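Local structure of malic enzyme (Entamoeba histolytica, 3NV9) at residues A[200-211]-A[384-395]; A[415-423]-A[436-446]. The protein probably catalyses the NADP-dependent oxidative decarboxylation of malate to pyruvate, with a Rossmann-fold domain that probably holds the dinucleotide. All blocks are in the same frame, centred on the assembly; numbering follows the deposited sequence.

Contact 1: A[200-211]-A[384-395]; sequences SVTLAGLLNALK and IAASRALAEFAE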
# COMPACT_ATOMS: atom_id res chain seq x y z
N SER A 200 11.67 -16.98 15.87
CA SER A 200 12.98 -17.00 15.15
C SER A 200 14.14 -16.26 15.87
O SER A 200 15.20 -16.83 16.10
CB SER A 200 12.82 -16.46 13.73
OG SER A 200 13.99 -16.66 13.00
N VAL A 201 13.94 -15.00 16.23
CA VAL A 201 15.04 -14.23 16.85
C VAL A 201 15.24 -14.65 18.29
O VAL A 201 16.35 -14.52 18.84
CB VAL A 201 14.77 -12.71 16.82
CG1 VAL A 201 14.71 -12.24 15.37
CG2 VAL A 201 13.42 -12.36 17.50
N THR A 202 14.17 -15.14 18.93
CA THR A 202 14.34 -15.60 20.32
C THR A 202 15.30 -16.81 20.39
O THR A 202 16.22 -16.82 21.20
CB THR A 202 13.03 -15.94 21.06
OG1 THR A 202 12.09 -14.89 20.89
CG2 THR A 202 13.34 -16.08 22.53
N LEU A 203 15.04 -17.81 19.56
CA LEU A 203 15.97 -18.92 19.34
C LEU A 203 17.38 -18.40 19.00
O LEU A 203 18.36 -18.84 19.60
CB LEU A 203 15.44 -19.87 18.24
CG LEU A 203 16.39 -21.06 18.01
CD1 LEU A 203 16.80 -21.80 19.31
CD2 LEU A 203 15.82 -22.03 17.04
N ALA A 204 17.50 -17.45 18.06
CA ALA A 204 18.86 -16.94 17.72
C ALA A 204 19.62 -16.42 18.92
O ALA A 204 20.81 -16.79 19.16
CB ALA A 204 18.81 -15.87 16.61
N GLY A 205 18.97 -15.56 19.71
CA GLY A 205 19.62 -15.06 20.94
C GLY A 205 20.00 -16.15 21.94
O GLY A 205 21.10 -16.20 22.46
N LEU A 206 19.06 -17.05 22.18
CA LEU A 206 19.28 -18.22 23.02
C LEU A 206 20.52 -19.02 22.57
O LEU A 206 21.33 -19.43 23.40
CB LEU A 206 18.03 -19.12 22.93
CG LEU A 206 18.05 -20.41 23.74
CD1 LEU A 206 18.06 -20.13 25.23
CD2 LEU A 206 16.84 -21.21 23.34
N LEU A 207 20.63 -19.26 21.26
CA LEU A 207 21.77 -20.01 20.69
C LEU A 207 23.07 -19.39 21.13
O LEU A 207 23.91 -20.07 21.72
CB LEU A 207 21.70 -20.09 19.16
CG LEU A 207 20.64 -21.06 18.64
CD1 LEU A 207 20.60 -21.01 17.15
CD2 LEU A 207 20.88 -22.52 19.13
N ASN A 208 23.22 -18.09 20.93
CA ASN A 208 24.45 -17.40 21.35
C ASN A 208 24.66 -17.24 22.85
O ASN A 208 25.78 -17.44 23.35
CB ASN A 208 24.58 -16.07 20.66
CG ASN A 208 24.98 -16.25 19.24
OD1 ASN A 208 25.53 -17.28 18.89
ND2 ASN A 208 24.68 -15.28 18.39
N ALA A 209 23.58 -16.90 23.55
CA ALA A 209 23.52 -16.94 25.01
C ALA A 209 24.02 -18.29 25.54
O ALA A 209 24.87 -18.33 26.40
CB ALA A 209 22.09 -16.61 25.50
N LEU A 210 23.52 -19.39 25.00
CA LEU A 210 23.99 -20.71 25.41
C LEU A 210 25.49 -20.94 25.17
O LEU A 210 26.16 -21.52 26.03
CB LEU A 210 23.16 -21.84 24.82
CG LEU A 210 21.75 -21.97 25.38
CD1 LEU A 210 21.10 -23.07 24.65
CD2 LEU A 210 21.64 -22.25 26.89
N LYS A 211 26.00 -20.48 24.03
CA LYS A 211 27.44 -20.57 23.77
C LYS A 211 28.21 -19.79 24.83
O LYS A 211 29.18 -20.28 25.37
CB LYS A 211 27.80 -20.03 22.38
CG LYS A 211 27.73 -21.09 21.31
CD LYS A 211 27.45 -20.53 19.96
CE LYS A 211 27.15 -21.65 18.94
NZ LYS A 211 28.42 -22.18 18.40
N ILE A 384 13.74 -21.36 11.62
CA ILE A 384 14.93 -21.82 12.37
C ILE A 384 16.22 -21.55 11.56
O ILE A 384 17.22 -21.16 12.10
CB ILE A 384 14.81 -23.31 12.78
CG1 ILE A 384 13.78 -23.45 13.94
CG2 ILE A 384 16.18 -23.90 13.17
CD1 ILE A 384 13.28 -24.88 14.24
N ALA A 385 16.16 -21.70 10.26
CA ALA A 385 17.32 -21.39 9.44
C ALA A 385 17.71 -19.89 9.65
O ALA A 385 18.87 -19.55 9.80
CB ALA A 385 16.97 -21.68 7.95
N ALA A 386 16.70 -19.00 9.69
CA ALA A 386 16.97 -17.59 9.92
C ALA A 386 17.62 -17.40 11.26
O ALA A 386 18.53 -16.54 11.37
CB ALA A 386 15.71 -16.71 9.79
N SER A 387 17.20 -18.18 12.27
CA SER A 387 17.80 -18.09 13.60
C SER A 387 19.27 -18.45 13.57
O SER A 387 20.08 -17.79 14.21
CB SER A 387 17.17 -19.04 14.62
OG SER A 387 15.79 -18.99 14.63
N ARG A 388 19.63 -19.51 12.85
CA ARG A 388 21.05 -19.93 12.86
C ARG A 388 21.84 -18.89 12.13
O ARG A 388 22.89 -18.51 12.59
CB ARG A 388 21.27 -21.30 12.25
CG ARG A 388 20.58 -22.46 13.00
CD ARG A 388 20.91 -23.84 12.34
NE ARG A 388 20.15 -24.92 12.98
CZ ARG A 388 20.23 -25.27 14.28
NH1 ARG A 388 21.06 -24.64 15.11
NH2 ARG A 388 19.46 -26.26 14.74
N ALA A 389 21.31 -18.40 11.00
CA ALA A 389 21.95 -17.36 10.21
C ALA A 389 22.19 -16.11 11.05
O ALA A 389 23.27 -15.49 10.96
CB ALA A 389 21.09 -17.00 9.00
N LEU A 390 21.19 -15.73 11.86
CA LEU A 390 21.27 -14.51 12.70
C LEU A 390 22.30 -14.70 13.80
O LEU A 390 23.13 -13.81 14.08
CB LEU A 390 19.89 -14.12 13.31
CG LEU A 390 19.88 -12.92 14.24
CD1 LEU A 390 20.54 -11.72 13.62
CD2 LEU A 390 18.43 -12.54 14.66
N ALA A 391 22.22 -15.84 14.46
CA ALA A 391 23.13 -16.15 15.54
C ALA A 391 24.56 -16.30 15.02
O ALA A 391 25.47 -15.77 15.61
CB ALA A 391 22.69 -17.42 16.18
N GLU A 392 24.76 -17.01 13.90
CA GLU A 392 26.13 -17.19 13.34
C GLU A 392 26.72 -15.86 12.82
O GLU A 392 27.87 -15.58 13.04
CB GLU A 392 26.15 -18.24 12.24
CG GLU A 392 25.57 -19.58 12.64
CD GLU A 392 25.35 -20.54 11.44
OE1 GLU A 392 25.52 -20.11 10.27
OE2 GLU A 392 25.00 -21.71 11.68
N PHE A 393 25.89 -15.03 12.18
CA PHE A 393 26.35 -13.71 11.74
C PHE A 393 26.90 -12.95 12.93
O PHE A 393 27.99 -12.35 12.86
CB PHE A 393 25.23 -12.88 11.10
CG PHE A 393 25.68 -11.52 10.65
CD1 PHE A 393 26.06 -11.31 9.35
CD2 PHE A 393 25.75 -10.46 11.56
CE1 PHE A 393 26.49 -10.06 8.94
CE2 PHE A 393 26.20 -9.19 11.15
CZ PHE A 393 26.56 -9.01 9.87
N ALA A 394 26.15 -13.00 14.03
CA ALA A 394 26.60 -12.30 15.23
C ALA A 394 27.90 -12.89 15.80
O ALA A 394 28.83 -12.14 16.14
CB ALA A 394 25.46 -12.22 16.34
N GLU A 395 27.97 -14.22 15.92
CA GLU A 395 29.16 -14.87 16.45
C GLU A 395 30.44 -14.61 15.64
O GLU A 395 31.49 -14.51 16.23
CB GLU A 395 28.94 -16.37 16.59
CG GLU A 395 30.19 -17.14 16.94
CD GLU A 395 29.92 -18.62 17.12
OE1 GLU A 395 28.99 -19.17 16.45
OE2 GLU A 395 30.64 -19.22 17.96
O HOH W 1 26.06 -19.18 16.61
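The flat carboxamide of Asn208 lies against Ala391 and Ala394. Its ND2 gives a nearly straight hydrogen bond to Ala391 O, 2.9 Å long with an N-H...O angle of 173°. The acceptor lies in the amide plane of Asn208, but ND2 is tilted from the carbonyl plane of Ala391. ND2 also bonds to Ile404 O, and a water donates to both Asn208 OD1 and Glu395 OE1. These partners together fix the rotation of the amide. The other flat group, the Arg388 guanidinium, is met obliquely by the Leu207 methyl CD1, 4.2 Å from NH1.

At the other end, Ser387 OG donates to Ser200 O over 2.7 Å. OG stands opposite the carbonyl carbon of its own residue (chi1 -48°), which brings it over the first helix. Ser200 O thus accepts two bonds, the second from Ala204 N. Ala383 O is a second partner of Ser387 OG, whose one proton is then shared, and it also bonds Ser200 OG.

Between these polar ends the packing is close. Ala204 CB lies 3.3 Å from Ser387 O, and small side chains let the axes approach to 7.9 Å. Leu390 CD2 fills in beside Val201 CG1 and Ala204 CB. Leu203 CD2 meets Ile384 CG1 at 4.0 Å. Toward solvent, Lys211 NZ and Glu395 OE1 form a long salt bridge of 3.6 Å.

The two helices cross at -42°. This is close, alanine-rich helix-helix packing within the NAD-binding Rossmann-type domain, where helix 193-213 also packs on strand 322-325.

Contact 2: A[415-423]-A[436-446]; sequences PKEAADVAM and LTWQQVYDIAE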
# COMPACT_ATOMS: atom_id res chain seq x y z
N PRO A 415 20.63 -10.37 3.82
CA PRO A 415 20.80 -11.24 2.65
C PRO A 415 21.25 -12.62 3.05
O PRO A 415 20.91 -13.61 2.38
CB PRO A 415 21.86 -10.51 1.77
CG PRO A 415 22.54 -9.56 2.74
CD PRO A 415 21.49 -9.18 3.77
N LYS A 416 21.97 -12.73 4.16
CA LYS A 416 22.34 -14.05 4.62
C LYS A 416 21.07 -14.81 5.14
O LYS A 416 20.85 -16.00 4.77
CB LYS A 416 23.44 -13.93 5.67
CG LYS A 416 23.74 -15.15 6.45
CD LYS A 416 24.69 -14.76 7.57
CE LYS A 416 25.07 -15.97 8.46
NZ LYS A 416 26.10 -16.82 7.69
N GLU A 417 20.26 -14.16 5.99
CA GLU A 417 18.95 -14.77 6.36
C GLU A 417 18.19 -15.17 5.12
O GLU A 417 17.67 -16.26 5.05
CB GLU A 417 18.05 -13.86 7.23
CG GLU A 417 18.58 -13.66 8.62
CD GLU A 417 17.73 -12.76 9.49
OE1 GLU A 417 16.87 -12.04 8.97
OE2 GLU A 417 17.91 -12.78 10.73
N ALA A 418 18.17 -14.32 4.11
CA ALA A 418 17.32 -14.55 2.97
C ALA A 418 17.76 -15.81 2.24
O ALA A 418 16.92 -16.62 1.83
CB ALA A 418 17.35 -13.34 2.03
N ALA A 419 19.08 -15.96 2.06
CA ALA A 419 19.62 -17.11 1.32
C ALA A 419 19.47 -18.38 2.12
O ALA A 419 19.07 -19.40 1.56
CB ALA A 419 21.10 -16.85 0.92
N ASP A 420 19.74 -18.35 3.42
CA ASP A 420 19.52 -19.59 4.22
C ASP A 420 18.03 -20.04 4.27
O ASP A 420 17.72 -21.25 4.11
CB ASP A 420 20.05 -19.44 5.64
CG ASP A 420 21.59 -19.38 5.74
OD1 ASP A 420 22.07 -19.24 6.90
OD2 ASP A 420 22.33 -19.49 4.73
N VAL A 421 17.13 -19.07 4.52
CA VAL A 421 15.69 -19.33 4.52
C VAL A 421 15.22 -19.89 3.16
O VAL A 421 14.36 -20.76 3.09
CB VAL A 421 14.89 -18.05 4.80
CG1 VAL A 421 13.38 -18.21 4.40
CG2 VAL A 421 15.08 -17.61 6.26
N ALA A 422 15.78 -19.38 2.08
CA ALA A 422 15.42 -19.83 0.72
C ALA A 422 15.80 -21.29 0.46
O ALA A 422 15.07 -22.03 -0.19
CB ALA A 422 16.06 -18.93 -0.33
N MET A 423 16.96 -21.69 0.97
CA MET A 423 17.50 -23.00 0.69
C MET A 423 16.66 -23.99 1.47
O MET A 423 16.26 -25.04 0.94
CB MET A 423 18.98 -23.07 1.13
CG MET A 423 19.95 -22.30 0.24
SD MET A 423 19.89 -22.71 -1.52
CE MET A 423 18.77 -21.52 -2.27
N LEU A 436 17.67 -22.29 -7.83
CA LEU A 436 18.67 -21.25 -7.56
C LEU A 436 19.60 -21.70 -6.44
O LEU A 436 19.20 -22.44 -5.57
CB LEU A 436 18.03 -19.92 -7.20
CG LEU A 436 17.05 -19.41 -8.23
CD1 LEU A 436 16.38 -18.22 -7.61
CD2 LEU A 436 17.77 -19.02 -9.53
N THR A 437 20.84 -21.26 -6.48
CA THR A 437 21.76 -21.69 -5.48
C THR A 437 21.71 -20.66 -4.32
O THR A 437 21.05 -19.62 -4.42
CB THR A 437 23.16 -21.70 -6.05
OG1 THR A 437 23.38 -20.43 -6.70
CG2 THR A 437 23.33 -22.87 -7.07
N TRP A 438 22.47 -20.94 -3.27
CA TRP A 438 22.56 -20.01 -2.15
C TRP A 438 23.09 -18.65 -2.67
O TRP A 438 22.54 -17.57 -2.34
CB TRP A 438 23.44 -20.62 -1.05
CG TRP A 438 23.53 -19.80 0.17
CD1 TRP A 438 22.81 -19.94 1.31
CD2 TRP A 438 24.40 -18.67 0.38
NE1 TRP A 438 23.18 -18.99 2.22
CE2 TRP A 438 24.15 -18.19 1.68
CE3 TRP A 438 25.39 -18.04 -0.39
CZ2 TRP A 438 24.82 -17.12 2.22
CZ3 TRP A 438 26.06 -16.94 0.15
CH2 TRP A 438 25.77 -16.49 1.44
N GLN A 439 24.14 -18.70 -3.50
CA GLN A 439 24.77 -17.46 -3.94
C GLN A 439 23.82 -16.63 -4.80
O GLN A 439 23.80 -15.41 -4.69
CB GLN A 439 26.09 -17.72 -4.69
CG GLN A 439 26.86 -16.45 -5.03
CD GLN A 439 27.35 -15.70 -3.77
OE1 GLN A 439 28.14 -16.25 -2.92
NE2 GLN A 439 26.88 -14.46 -3.63
N GLN A 440 23.07 -17.28 -5.68
CA GLN A 440 22.16 -16.55 -6.56
C GLN A 440 21.09 -15.83 -5.73
O GLN A 440 20.68 -14.74 -6.10
CB GLN A 440 21.46 -17.47 -7.58
CG GLN A 440 22.40 -18.04 -8.66
CD GLN A 440 21.73 -19.17 -9.43
OE1 GLN A 440 21.07 -20.01 -8.83
NE2 GLN A 440 21.88 -19.19 -10.78
N VAL A 441 20.65 -16.45 -4.64
CA VAL A 441 19.59 -15.89 -3.81
C VAL A 441 20.14 -14.77 -2.98
O VAL A 441 19.54 -13.70 -2.92
CB VAL A 441 18.88 -16.97 -2.93
CG1 VAL A 441 17.97 -16.31 -1.85
CG2 VAL A 441 18.04 -17.80 -3.82
N TYR A 442 21.33 -14.99 -2.41
CA TYR A 442 22.08 -13.98 -1.68
C TYR A 442 22.24 -12.77 -2.54
O TYR A 442 21.96 -11.63 -2.09
CB TYR A 442 23.45 -14.52 -1.17
CG TYR A 442 24.19 -13.52 -0.27
CD1 TYR A 442 24.18 -13.64 1.15
CD2 TYR A 442 24.90 -12.47 -0.84
CE1 TYR A 442 24.85 -12.75 1.95
CE2 TYR A 442 25.57 -11.55 -0.05
CZ TYR A 442 25.53 -11.69 1.31
OH TYR A 442 26.20 -10.75 2.01
N ASP A 443 22.67 -12.99 -3.79
CA ASP A 443 22.94 -11.86 -4.72
C ASP A 443 21.70 -10.97 -4.95
O ASP A 443 21.79 -9.72 -5.01
CB ASP A 443 23.36 -12.39 -6.08
CG ASP A 443 24.81 -12.95 -6.11
OD1 ASP A 443 25.58 -12.73 -5.15
OD2 ASP A 443 25.15 -13.57 -7.17
N ILE A 444 20.54 -11.62 -5.10
CA ILE A 444 19.31 -10.89 -5.37
C ILE A 444 18.92 -10.09 -4.13
O ILE A 444 18.45 -8.97 -4.22
CB ILE A 444 18.19 -11.90 -5.74
CG1 ILE A 444 18.54 -12.64 -7.04
CG2 ILE A 444 16.81 -11.24 -5.84
CD1 ILE A 444 17.55 -13.81 -7.42
N ALA A 445 19.15 -10.67 -2.97
CA ALA A 445 18.71 -10.04 -1.73
C ALA A 445 19.61 -8.86 -1.49
O ALA A 445 19.15 -7.76 -1.20
CB ALA A 445 18.77 -11.02 -0.57
N GLU A 446 20.92 -9.10 -1.63
CA GLU A 446 21.88 -8.08 -1.32
C GLU A 446 21.72 -6.90 -2.26
O GLU A 446 21.80 -5.74 -1.83
CB GLU A 446 23.30 -8.62 -1.44
CG GLU A 446 24.29 -7.49 -1.28
CD GLU A 446 25.68 -8.00 -1.33
OE1 GLU A 446 25.99 -8.74 -2.30
OE2 GLU A 446 26.46 -7.67 -0.39
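Pro415 and Tyr442 meet at one end of a helical hairpin, whose two helices run roughly antiparallel at 140°. The tight part is the alanine strip of 415-423. Val441 is a knob in the hole made by Ala418, Ala419, Ala422 and Met423, with CG1 3.6 Å from Ala422 CB. Ala445 CB packs on Ala418 CB and Pro415. Ile372 of helix 363-372 also touches Val441.

Aromatic rings flank this strip. Pro415 CB sits over one face of Tyr442, a CH-pi contact 3.9 Å from the ring centroid. Ala419 CB does the same over the five-membered ring of Trp438, at 3.4 Å.

Met423 bridges from the tight part to the start of the second helix. Its chain bends at chi2 and chi3, and its CE reaches Leu436 O, 3.5 Å away. The looser side lies beyond, at the exposed Thr437 and Gln440. They form a capping box: Gln440 OE1 takes the Thr437 N-H, while the return bond from Gln440 N to Thr437 OG1 is weak.

Trp438 CG points opposite the backbone N (chi1 -176°), which lays the indole over Ala419 with its NE1 edge toward Asp420. NE1 donates in the ring plane to Asp420 OD2, 2.7 Å away, nearly along the carboxylate C-O axis.

How the contacts relate
The chain first builds its N-terminal part with the four-stranded parallel sheet, then enters helix 193-213. It then passes through the mixed sheet of the Rossmann-type domain and returns in helix 380-396, where contact 1 closes a loop of 172 residues. Contact 2 follows in series. It closes a short loop of nine residues between helix 413-428 and helix 438-461. The two contacts neither nest nor cross. They are joined directly, because helices 380-396 and 413-428 are successive and pack together: Ala386 CB touches Val421 CG2, and Leu390 touches Glu417. A continuous row of four helices results. It links the cofactor domain to helix 438-461, the next-to-last helix of the chain.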